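Long-range contacts in putative Ribokinase II (Escherichia coli O6, PDB 3IQ0), which probably phosphorylates a sugar or related substrate with ATP and magnesium, as a member of the pfkB (ribokinase-like) family of carbohydrate kinases: residues 42-52 with 260-271; 281-289 with 301-310. One frame throughout, in Å; residues are numbered along the deposited sequence.

How the contacts relate
Contact 1 packs helix 39-49, with the turn that follows it, on helix 258-271; contact 2 packs helix 276-290 on the C-terminal helix 303-312. Along the chain both segments of contact 1 precede those of contact 2, and helices 258-271 and 276-290 are consecutive. The contact centres lie 11 Å apart on one side of the chain's centre, contact 1 about 10 Å from it and contact 2 about 17 Å. Side chains bridge them: Q46 and A265 of contact 1 touch C286 of contact 2. Both contacts touch ATP, with F262 of contact 1 and N284, G287 and A288 of contact 2 against its ribose and base, so the consecutive helices 258-271 and 276-290 both contribute to the nucleotide site.

Contact 1: residues 42-52 with 260-271; sequences IFIDQVTRLGV and DCFGGAWIACRQ. With ATP (adenosine-5'-triphosphate), chain G.
The F43 side chain projects from helix 39-49 and lodges as a knob in a hole formed by D260, G263, G264 and I267. Its CB lies 4.1 Å from the carbonyl O of D260. With CG anti to the backbone N (chi1 170°), the ring runs along the neighbouring helix: CD1 approaches G264 N at 3.2 Å, CE1 reaches the carbonyl C of G263 at the same separation, and CZ ends 3.7 Å from I267 CG1, which meets the ring edge near its plane. V47 CG2 rests over one ring face, and H135 stacks on the ring as well. G264, lacking a side chain, permits the close backbone approach, axes 7.5 Å apart and crossing at -41°; G263 leaves little room beside the F43 ring. Beyond them, L50 CD1 packs 3.5 Å from A265 CA. G51 ends helix 39-49 in a Schellman motif, returning the chain so that V52 CG2 lies 3.8 Å from A268 CB. At the opposite end, I42 CD1 lies against D260 OD2 (3.6 Å). F262 points away from helix 39-49, on the nucleotide side. D260, its OD1 4.0 Å from ATP O3G, is the last residue of the pfkB family GXGD motif, which probably serves phosphate transfer as in relatives.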
loop_
_atom_site.group_PDB
_atom_site.type_symbol
_atom_site.label_atom_id
_atom_site.label_comp_id
_atom_site.label_asym_id
_atom_site.label_seq_id
_atom_site.Cartn_x
_atom_site.Cartn_y
_atom_site.Cartn_z
ATOM N N ILE B 42 5.088 11.178 -14.666
ATOM C CA ILE B 42 5.267 12.623 -14.659
ATOM C C ILE B 42 6.053 13.044 -15.905
ATOM O O ILE B 42 5.735 14.053 -16.540
ATOM C CB ILE B 42 5.998 13.083 -13.382
ATOM C CG1 ILE B 42 5.226 12.604 -12.151
ATOM C CG2 ILE B 42 6.112 14.600 -13.370
ATOM C CD1 ILE B 42 5.963 12.784 -10.852
ATOM N N PHE B 43 7.071 12.267 -16.255
ATOM C CA PHE B 43 7.874 12.552 -17.441
ATOM C C PHE B 43 6.961 12.605 -18.662
ATOM O O PHE B 43 6.944 13.588 -19.406
ATOM C CB PHE B 43 8.918 11.446 -17.666
ATOM C CG PHE B 43 9.628 11.525 -19.003
ATOM C CD1 PHE B 43 10.758 12.325 -19.164
ATOM C CD2 PHE B 43 9.168 10.795 -20.097
ATOM C CE1 PHE B 43 11.423 12.397 -20.390
ATOM C CE2 PHE B 43 9.821 10.857 -21.336
ATOM C CZ PHE B 43 10.951 11.659 -21.480
ATOM N N ILE B 44 6.203 11.533 -18.858
ATOM C CA ILE B 44 5.313 11.431 -20.005
ATOM C C ILE B 44 4.192 12.459 -19.995
ATOM O O ILE B 44 3.729 12.880 -21.053
ATOM C CB ILE B 44 4.721 10.000 -20.120
ATOM C CG1 ILE B 44 4.558 9.642 -21.593
ATOM C CG2 ILE B 44 3.391 9.898 -19.400
ATOM C CD1 ILE B 44 5.870 9.560 -22.328
ATOM N N ASP B 45 3.742 12.865 -18.812
ATOM C CA ASP B 45 2.680 13.869 -18.752
ATOM C C ASP B 45 3.243 15.201 -19.263
ATOM O O ASP B 45 2.546 15.965 -19.944
ATOM C CB ASP B 45 2.166 14.041 -17.326
ATOM C CG ASP B 45 0.862 14.814 -17.271
ATOM O OD1 ASP B 45 -0.103 14.391 -17.935
ATOM O OD2 ASP B 45 0.799 15.833 -16.558
ATOM N N GLN B 46 4.505 15.477 -18.953
ATOM C CA GLN B 46 5.110 16.724 -19.409
ATOM C C GLN B 46 5.275 16.663 -20.922
ATOM O O GLN B 46 5.074 17.658 -21.611
ATOM C CB GLN B 46 6.464 16.957 -18.725
ATOM C CG GLN B 46 7.170 18.261 -19.127
ATOM C CD GLN B 46 6.271 19.477 -18.994
ATOM O OE1 GLN B 46 5.577 19.870 -19.945
ATOM N NE2 GLN B 46 6.262 20.072 -17.818
ATOM N N VAL B 47 5.622 15.489 -21.443
ATOM C CA VAL B 47 5.773 15.343 -22.883
ATOM C C VAL B 47 4.463 15.636 -23.603
ATOM O O VAL B 47 4.444 16.404 -24.558
ATOM C CB VAL B 47 6.225 13.924 -23.277
ATOM C CG1 VAL B 47 6.140 13.760 -24.775
ATOM C CG2 VAL B 47 7.651 13.674 -22.795
ATOM N N THR B 48 3.369 15.027 -23.154
ATOM C CA THR B 48 2.085 15.252 -23.813
ATOM C C THR B 48 1.561 16.669 -23.629
ATOM O O THR B 48 0.825 17.168 -24.472
ATOM C CB THR B 48 0.990 14.279 -23.329
ATOM O OG1 THR B 48 -0.122 14.365 -24.222
ATOM C CG2 THR B 48 0.506 14.645 -21.909
ATOM N N ARG B 49 1.933 17.322 -22.534
ATOM C CA ARG B 49 1.464 18.677 -22.318
ATOM C C ARG B 49 2.163 19.646 -23.263
ATOM O O ARG B 49 1.679 20.752 -23.483
ATOM C CB ARG B 49 1.674 19.096 -20.867
ATOM C CG ARG B 49 0.799 18.321 -19.901
ATOM C CD ARG B 49 0.387 19.206 -18.762
ATOM N NE ARG B 49 -0.551 20.229 -19.203
ATOM C CZ ARG B 49 -0.761 21.369 -18.556
ATOM N NH1 ARG B 49 -0.089 21.632 -17.449
ATOM N NH2 ARG B 49 -1.652 22.238 -19.009
ATOM N N LEU B 50 3.304 19.229 -23.813
ATOM C CA LEU B 50 4.032 20.062 -24.764
ATOM C C LEU B 50 3.527 19.776 -26.192
ATOM O O LEU B 50 4.003 20.367 -27.164
ATOM C CB LEU B 50 5.548 19.835 -24.628
ATOM C CG LEU B 50 6.091 20.432 -23.313
ATOM C CD1 LEU B 50 7.546 20.047 -23.092
ATOM C CD2 LEU B 50 5.934 21.964 -23.349
ATOM N N GLY B 51 2.545 18.879 -26.298
ATOM C CA GLY B 51 1.936 18.558 -27.584
ATOM C C GLY B 51 2.549 17.430 -28.392
ATOM O O GLY B 51 2.148 17.173 -29.527
ATOM N N VAL B 52 3.523 16.750 -27.808
ATOM C CA VAL B 52 4.204 15.665 -28.493
ATOM C C VAL B 52 3.504 14.336 -28.223
ATOM O O VAL B 52 3.359 13.920 -27.076
ATOM C CB VAL B 52 5.689 15.603 -28.042
ATOM C CG1 VAL B 52 6.353 14.334 -28.542
ATOM C CG2 VAL B 52 6.439 16.836 -28.559
ATOM N N ASP B 260 11.834 15.052 -13.564
ATOM C CA ASP B 260 10.958 14.388 -14.530
ATOM C C ASP B 260 10.437 15.400 -15.552
ATOM O O ASP B 260 10.373 15.116 -16.744
ATOM C CB ASP B 260 9.776 13.724 -13.816
ATOM C CG ASP B 260 10.213 12.824 -12.662
ATOM O OD1 ASP B 260 11.330 12.269 -12.725
ATOM O OD2 ASP B 260 9.426 12.656 -11.697
ATOM N N CYS B 261 10.059 16.581 -15.077
ATOM C CA CYS B 261 9.554 17.622 -15.961
ATOM C C CYS B 261 10.676 18.145 -16.833
ATOM O O CYS B 261 10.493 18.349 -18.035
ATOM C CB CYS B 261 8.934 18.755 -15.149
ATOM S SG CYS B 261 7.302 18.326 -14.481
ATOM N N PHE B 262 11.841 18.361 -16.231
ATOM C CA PHE B 262 12.997 18.824 -16.986
ATOM C C PHE B 262 13.214 17.826 -18.127
ATOM O O PHE B 262 13.439 18.215 -19.272
ATOM C CB PHE B 262 14.252 18.837 -16.097
ATOM C CG PHE B 262 15.520 19.189 -16.835
ATOM C CD1 PHE B 262 16.025 20.477 -16.795
ATOM C CD2 PHE B 262 16.184 18.239 -17.599
ATOM C CE1 PHE B 262 17.173 20.828 -17.505
ATOM C CE2 PHE B 262 17.337 18.572 -18.319
ATOM C CZ PHE B 262 17.830 19.873 -18.271
ATOM N N GLY B 263 13.142 16.538 -17.796
ATOM C CA GLY B 263 13.349 15.489 -18.782
ATOM C C GLY B 263 12.332 15.467 -19.907
ATOM O O GLY B 263 12.698 15.366 -21.083
ATOM N N GLY B 264 11.053 15.534 -19.554
ATOM C CA GLY B 264 10.015 15.529 -20.573
ATOM C C GLY B 264 10.172 16.732 -21.479
ATOM O O GLY B 264 10.068 16.622 -22.705
ATOM N N ALA B 265 10.426 17.886 -20.868
ATOM C CA ALA B 265 10.609 19.124 -21.622
ATOM C C ALA B 265 11.753 19.000 -22.632
ATOM O O ALA B 265 11.609 19.387 -23.794
ATOM C CB ALA B 265 10.880 20.273 -20.669
ATOM N N TRP B 266 12.887 18.462 -22.195
ATOM C CA TRP B 266 14.029 18.314 -23.094
ATOM C C TRP B 266 13.678 17.439 -24.295
ATOM O O TRP B 266 13.823 17.851 -25.458
ATOM C CB TRP B 266 15.236 17.707 -22.355
ATOM C CG TRP B 266 16.352 17.312 -23.302
ATOM C CD1 TRP B 266 16.516 16.102 -23.926
ATOM C CD2 TRP B 266 17.380 18.168 -23.814
ATOM N NE1 TRP B 266 17.582 16.158 -24.799
ATOM C CE2 TRP B 266 18.128 17.416 -24.750
ATOM C CE3 TRP B 266 17.739 19.501 -23.578
ATOM C CZ2 TRP B 266 19.219 17.957 -25.448
ATOM C CZ3 TRP B 266 18.826 20.039 -24.273
ATOM C CH2 TRP B 266 19.548 19.267 -25.195
ATOM N N ILE B 267 13.213 16.232 -24.008
ATOM C CA ILE B 267 12.861 15.284 -25.051
ATOM C C ILE B 267 11.779 15.810 -25.987
ATOM O O ILE B 267 11.878 15.653 -27.205
ATOM C CB ILE B 267 12.399 13.944 -24.441
ATOM C CG1 ILE B 267 13.526 13.345 -23.589
ATOM C CG2 ILE B 267 12.015 12.981 -25.539
ATOM C CD1 ILE B 267 14.763 12.945 -24.397
ATOM N N ALA B 268 10.750 16.440 -25.430
ATOM C CA ALA B 268 9.671 16.966 -26.267
ATOM C C ALA B 268 10.141 18.149 -27.108
ATOM O O ALA B 268 9.838 18.237 -28.299
ATOM C CB ALA B 268 8.482 17.372 -25.399
ATOM N N CYS B 269 10.898 19.054 -26.499
ATOM C CA CYS B 269 11.386 20.223 -27.227
ATOM C C CYS B 269 12.300 19.820 -28.362
ATOM O O CYS B 269 12.286 20.435 -29.431
ATOM C CB CYS B 269 12.114 21.175 -26.287
ATOM S SG CYS B 269 10.990 22.072 -25.236
ATOM N N ARG B 270 13.108 18.794 -28.128
ATOM C CA ARG B 270 13.999 18.310 -29.165
ATOM C C ARG B 270 13.159 17.708 -30.292
ATOM O O ARG B 270 13.499 17.863 -31.462
ATOM C CB ARG B 270 14.977 17.281 -28.586
ATOM C CG ARG B 270 16.000 17.916 -27.659
ATOM C CD ARG B 270 16.959 18.820 -28.438
ATOM N NE ARG B 270 18.055 18.053 -29.023
ATOM C CZ ARG B 270 18.904 18.520 -29.934
ATOM N NH1 ARG B 270 18.789 19.764 -30.387
ATOM N NH2 ARG B 270 19.882 17.742 -30.379
ATOM N N GLN B 271 12.059 17.037 -29.940
ATOM C CA GLN B 271 11.178 16.450 -30.957
ATOM C C GLN B 271 10.528 17.551 -31.793
ATOM O O GLN B 271 10.160 17.328 -32.948
ATOM C CB GLN B 271 10.067 15.605 -30.330
ATOM C CG GLN B 271 10.487 14.210 -29.879
ATOM C CD GLN B 271 11.302 13.473 -30.929
ATOM O OE1 GLN B 271 12.532 13.568 -30.956
ATOM N NE2 GLN B 271 10.620 12.743 -31.806
HETATM P PG ATP G . 14.979 13.671 -9.572
HETATM O O1G ATP G . 13.679 14.111 -8.955
HETATM O O2G ATP G . 15.611 12.534 -8.811
HETATM O O3G ATP G . 14.768 13.252 -11.027
HETATM P PB ATP G . 17.031 15.602 -10.466
HETATM O O1B ATP G . 18.287 15.877 -9.697
HETATM O O2B ATP G . 17.056 14.749 -11.687
HETATM O O3B ATP G . 15.931 14.964 -9.478
HETATM P PA ATP G . 16.730 18.417 -10.070
HETATM O O1A ATP G . 16.007 18.471 -8.743
HETATM O O2A ATP G . 18.195 18.627 -10.140
HETATM O O3A ATP G . 16.382 17.003 -10.801
HETATM O "O5'" ATP G . 16.087 19.220 -11.554
HETATM C "C5'" ATP G . 15.339 19.531 -12.641
HETATM C "C4'" ATP G . 15.955 20.759 -13.263
HETATM O "O4'" ATP G . 14.942 21.612 -12.715
HETATM C "C3'" ATP G . 17.233 21.449 -12.671
HETATM O "O3'" ATP G . 18.450 21.114 -13.314
HETATM C "C2'" ATP G . 16.858 22.865 -12.728
HETATM O "O2'" ATP G . 17.112 23.404 -14.032
HETATM C "C1'" ATP G . 15.411 22.890 -12.344
HETATM N N9 ATP G . 15.243 23.088 -10.846
HETATM C C8 ATP G . 15.111 22.143 -9.835
HETATM N N7 ATP G . 14.984 22.711 -8.625
HETATM C C5 ATP G . 15.017 24.029 -8.810
HETATM C C6 ATP G . 14.946 25.264 -7.956
HETATM N N6 ATP G . 14.787 25.128 -6.639
HETATM N N1 ATP G . 15.030 26.534 -8.566
HETATM C C2 ATP G . 15.196 26.722 -9.941
HETATM N N3 ATP G . 15.274 25.612 -10.786
HETATM C C4 ATP G . 15.201 24.292 -10.283
#

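Contact 2: residues 281-289 with 301-310; sequences QYANACGAL and SRLMEIETFI. With ATP (adenosine-5'-triphosphate), chain G.
Y282 and I306 interlock from the two helices, each a knob in the other's hole: the tyrosine sits among L303, I306, E307 and I310, the isoleucine among Y282, A285, C286 and L289. The short axes cross at 93° and come no nearer than 9.4 Å, a gap filled by side chains, I306 dropping between A285 and C286. A285 CB is the hub, 3.6 Å from I306 CG2, and it also meets I310 CG1 and the edge of the F309 ring. I306 sends its two branches different ways, since CG2 is anti to the backbone N while CG1, beside that N (chi1 -58°), carries CD1 to C286 CB. I310 CD1 lies over one face of Y282, 4.1 Å from the ring centroid in a CH-pi contact, and L303 CD1 meets Y282 CE2 at 3.5 Å. Equally tight is L289, which lays CG over one face of F309 (16° off the ring normal), brings CD2 to 3.4 Å from F309 CD1 and turns CD1 to S301 OG. That hydroxyl donates to a water, 2.5 Å from OG, which in turn donates to C286 O, a water-bridged link between two buried residues.

This crossing sets the C-terminal helix of the ribokinase-like fold against the outer side of helix 276-290, whose other side faces ATP. There N284 OD1 accepts a very short hydrogen bond from the ribose O2', and G287 CA lies 3.4 Å from O4', where the lack of a side chain leaves room for the sugar.

Toward solvent the contact thins. The Y282 side chain lies alongside E307, on the outer side, with OH 3.4 Å from E307 CG, and Q281 offers just OE1 and CG to I310. On the exposed flank of the C-terminal helix, E305 OE1 accepts from R302 N, met from above the carboxylate plane, at the helix start.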
loop_
_atom_site.group_PDB
_atom_site.type_symbol
_atom_site.label_atom_id
_atom_site.label_comp_id
_atom_site.label_asym_id
_atom_site.label_seq_id
_atom_site.Cartn_x
_atom_site.Cartn_y
_atom_site.Cartn_z
ATOM N N GLN B 281 17.345 25.675 -22.291
ATOM C CA GLN B 281 16.743 26.773 -21.550
ATOM C C GLN B 281 15.282 26.450 -21.232
ATOM O O GLN B 281 14.790 26.799 -20.165
ATOM C CB GLN B 281 16.835 28.091 -22.337
ATOM C CG GLN B 281 15.749 28.309 -23.375
ATOM C CD GLN B 281 15.863 29.665 -24.072
ATOM O OE1 GLN B 281 15.875 30.717 -23.426
ATOM N NE2 GLN B 281 15.945 29.639 -25.396
ATOM N N TYR B 282 14.592 25.786 -22.159
ATOM C CA TYR B 282 13.188 25.413 -21.955
ATOM C C TYR B 282 13.056 24.336 -20.881
ATOM O O TYR B 282 12.181 24.417 -20.020
ATOM C CB TYR B 282 12.561 24.928 -23.266
ATOM C CG TYR B 282 11.911 26.045 -24.053
ATOM C CD1 TYR B 282 12.659 27.129 -24.505
ATOM C CD2 TYR B 282 10.537 26.052 -24.290
ATOM C CE1 TYR B 282 12.058 28.192 -25.165
ATOM C CE2 TYR B 282 9.925 27.112 -24.950
ATOM C CZ TYR B 282 10.694 28.180 -25.381
ATOM O OH TYR B 282 10.098 29.249 -26.010
ATOM N N ALA B 283 13.927 23.330 -20.934
ATOM C CA ALA B 283 13.904 22.269 -19.935
ATOM C C ALA B 283 14.181 22.906 -18.578
ATOM O O ALA B 283 13.474 22.652 -17.608
ATOM C CB ALA B 283 14.968 21.218 -20.247
ATOM N N ASN B 284 15.215 23.741 -18.527
ATOM C CA ASN B 284 15.610 24.430 -17.302
ATOM C C ASN B 284 14.440 25.225 -16.728
ATOM O O ASN B 284 14.150 25.154 -15.535
ATOM C CB ASN B 284 16.802 25.355 -17.597
ATOM C CG ASN B 284 17.295 26.095 -16.368
ATOM O OD1 ASN B 284 17.353 25.540 -15.273
ATOM N ND2 ASN B 284 17.676 27.356 -16.552
ATOM N N ALA B 285 13.767 25.979 -17.587
ATOM C CA ALA B 285 12.621 26.770 -17.172
ATOM C C ALA B 285 11.481 25.859 -16.725
ATOM O O ALA B 285 10.781 26.167 -15.763
ATOM C CB ALA B 285 12.159 27.659 -18.315
ATOM N N CYS B 286 11.293 24.743 -17.423
ATOM C CA CYS B 286 10.226 23.806 -17.065
ATOM C C CYS B 286 10.448 23.297 -15.642
ATOM O O CYS B 286 9.550 23.343 -14.795
ATOM C CB CYS B 286 10.198 22.625 -18.039
ATOM S SG CYS B 286 8.763 21.530 -17.838
ATOM N N GLY B 287 11.657 22.823 -15.372
ATOM C CA GLY B 287 11.948 22.334 -14.042
ATOM C C GLY B 287 11.758 23.418 -12.997
ATOM O O GLY B 287 11.357 23.137 -11.870
ATOM N N ALA B 288 12.050 24.660 -13.370
ATOM C CA ALA B 288 11.913 25.788 -12.451
ATOM C C ALA B 288 10.444 25.998 -12.113
ATOM O O ALA B 288 10.079 26.179 -10.952
ATOM C CB ALA B 288 12.486 27.047 -13.080
ATOM N N LEU B 289 9.604 25.983 -13.142
ATOM C CA LEU B 289 8.173 26.156 -12.958
ATOM C C LEU B 289 7.600 25.012 -12.136
ATOM O O LEU B 289 6.757 25.218 -11.262
ATOM C CB LEU B 289 7.473 26.206 -14.319
ATOM C CG LEU B 289 7.552 27.554 -15.035
ATOM C CD1 LEU B 289 6.976 27.439 -16.437
ATOM C CD2 LEU B 289 6.779 28.594 -14.215
ATOM N N SER B 301 4.078 22.080 -17.342
ATOM C CA SER B 301 3.729 23.296 -18.065
ATOM C C SER B 301 3.514 23.114 -19.563
ATOM O O SER B 301 4.059 22.190 -20.178
ATOM C CB SER B 301 4.828 24.345 -17.876
ATOM O OG SER B 301 5.113 24.591 -16.520
ATOM N N ARG B 302 2.722 24.017 -20.139
ATOM C CA ARG B 302 2.462 24.023 -21.572
ATOM C C ARG B 302 3.614 24.807 -22.181
ATOM O O ARG B 302 4.240 25.624 -21.504
ATOM C CB ARG B 302 1.135 24.720 -21.894
ATOM C CG ARG B 302 -0.099 23.957 -21.437
ATOM C CD ARG B 302 -1.369 24.529 -22.052
ATOM N NE ARG B 302 -1.360 24.449 -23.512
ATOM C CZ ARG B 302 -2.374 24.819 -24.289
ATOM N NH1 ARG B 302 -3.487 25.298 -23.752
ATOM N NH2 ARG B 302 -2.278 24.712 -25.607
ATOM N N LEU B 303 3.881 24.579 -23.458
ATOM C CA LEU B 303 4.993 25.239 -24.123
ATOM C C LEU B 303 5.036 26.756 -23.948
ATOM O O LEU B 303 6.061 27.298 -23.552
ATOM C CB LEU B 303 4.995 24.872 -25.608
ATOM C CG LEU B 303 6.209 25.385 -26.384
ATOM C CD1 LEU B 303 7.476 24.802 -25.785
ATOM C CD2 LEU B 303 6.082 25.000 -27.851
HETATM N N MSE B 304 3.934 27.447 -24.216
HETATM C CA MSE B 304 3.953 28.894 -24.063
HETATM C C MSE B 304 3.993 29.387 -22.622
HETATM O O MSE B 304 4.306 30.553 -22.370
HETATM C CB MSE B 304 2.800 29.537 -24.833
HETATM C CG MSE B 304 3.030 29.512 -26.342
HETATM SE SE MSE B 304 4.845 30.060 -26.909
HETATM C CE MSE B 304 4.531 31.961 -27.028
ATOM N N GLU B 305 3.692 28.517 -21.662
ATOM C CA GLU B 305 3.781 28.950 -20.271
ATOM C C GLU B 305 5.273 29.076 -19.994
ATOM O O GLU B 305 5.705 29.999 -19.320
ATOM C CB GLU B 305 3.126 27.939 -19.321
ATOM C CG GLU B 305 1.644 27.733 -19.605
ATOM C CD GLU B 305 0.952 26.790 -18.631
ATOM O OE1 GLU B 305 1.532 25.741 -18.284
ATOM O OE2 GLU B 305 -0.195 27.100 -18.226
ATOM N N ILE B 306 6.060 28.150 -20.537
ATOM C CA ILE B 306 7.510 28.184 -20.363
ATOM C C ILE B 306 8.054 29.429 -21.075
ATOM O O ILE B 306 8.866 30.181 -20.531
ATOM C CB ILE B 306 8.179 26.938 -20.992
ATOM C CG1 ILE B 306 7.617 25.657 -20.359
ATOM C CG2 ILE B 306 9.690 27.009 -20.800
ATOM C CD1 ILE B 306 8.128 24.379 -21.019
ATOM N N GLU B 307 7.582 29.633 -22.298
ATOM C CA GLU B 307 7.986 30.757 -23.133
ATOM C C GLU B 307 7.809 32.091 -22.398
ATOM O O GLU B 307 8.726 32.913 -22.336
ATOM C CB GLU B 307 7.154 30.740 -24.417
ATOM C CG GLU B 307 7.662 31.625 -25.536
ATOM C CD GLU B 307 7.575 33.100 -25.212
ATOM O OE1 GLU B 307 6.498 33.554 -24.762
ATOM O OE2 GLU B 307 8.586 33.806 -25.423
ATOM N N THR B 308 6.623 32.299 -21.844
ATOM C CA THR B 308 6.331 33.524 -21.120
ATOM C C THR B 308 7.179 33.617 -19.854
ATOM O O THR B 308 7.674 34.688 -19.503
ATOM C CB THR B 308 4.844 33.588 -20.754
ATOM O OG1 THR B 308 4.484 32.402 -20.037
ATOM C CG2 THR B 308 3.994 33.688 -22.000
ATOM N N PHE B 309 7.344 32.491 -19.167
ATOM C CA PHE B 309 8.154 32.450 -17.954
ATOM C C PHE B 309 9.536 33.006 -18.286
ATOM O O PHE B 309 10.049 33.897 -17.610
ATOM C CB PHE B 309 8.278 31.004 -17.466
ATOM C CG PHE B 309 9.162 30.835 -16.260
ATOM C CD1 PHE B 309 8.736 31.246 -14.999
ATOM C CD2 PHE B 309 10.419 30.254 -16.383
ATOM C CE1 PHE B 309 9.553 31.076 -13.877
ATOM C CE2 PHE B 309 11.242 30.080 -15.273
ATOM C CZ PHE B 309 10.810 30.490 -14.020
ATOM N N ILE B 310 10.131 32.468 -19.345
ATOM C CA ILE B 310 11.450 32.895 -19.795
ATOM C C ILE B 310 11.425 34.369 -20.186
ATOM O O ILE B 310 12.266 35.146 -19.732
ATOM C CB ILE B 310 11.907 32.062 -21.009
ATOM C CG1 ILE B 310 12.074 30.601 -20.597
ATOM C CG2 ILE B 310 13.203 32.623 -21.572
ATOM C CD1 ILE B 310 12.348 29.679 -21.760
HETATM P PG ATP G . 14.979 13.671 -9.572
HETATM O O1G ATP G . 13.679 14.111 -8.955
HETATM O O2G ATP G . 15.611 12.534 -8.811
HETATM O O3G ATP G . 14.768 13.252 -11.027
HETATM P PB ATP G . 17.031 15.602 -10.466
HETATM O O1B ATP G . 18.287 15.877 -9.697
HETATM O O2B ATP G . 17.056 14.749 -11.687
HETATM O O3B ATP G . 15.931 14.964 -9.478
HETATM P PA ATP G . 16.730 18.417 -10.070
HETATM O O1A ATP G . 16.007 18.471 -8.743
HETATM O O2A ATP G . 18.195 18.627 -10.140
HETATM O O3A ATP G . 16.382 17.003 -10.801
HETATM O "O5'" ATP G . 16.087 19.220 -11.554
HETATM C "C5'" ATP G . 15.339 19.531 -12.641
HETATM C "C4'" ATP G . 15.955 20.759 -13.263
HETATM O "O4'" ATP G . 14.942 21.612 -12.715
HETATM C "C3'" ATP G . 17.233 21.449 -12.671
HETATM O "O3'" ATP G . 18.450 21.114 -13.314
HETATM C "C2'" ATP G . 16.858 22.865 -12.728
HETATM O "O2'" ATP G . 17.112 23.404 -14.032
HETATM C "C1'" ATP G . 15.411 22.890 -12.344
HETATM N N9 ATP G . 15.243 23.088 -10.846
HETATM C C8 ATP G . 15.111 22.143 -9.835
HETATM N N7 ATP G . 14.984 22.711 -8.625
HETATM C C5 ATP G . 15.017 24.029 -8.810
HETATM C C6 ATP G . 14.946 25.264 -7.956
HETATM N N6 ATP G . 14.787 25.128 -6.639
HETATM N N1 ATP G . 15.030 26.534 -8.566
HETATM C C2 ATP G . 15.196 26.722 -9.941
HETATM N N3 ATP G . 15.274 25.612 -10.786
HETATM C C4 ATP G . 15.201 24.292 -10.283
HETATM O O HOH W 1 6.731 22.869 -15.703
#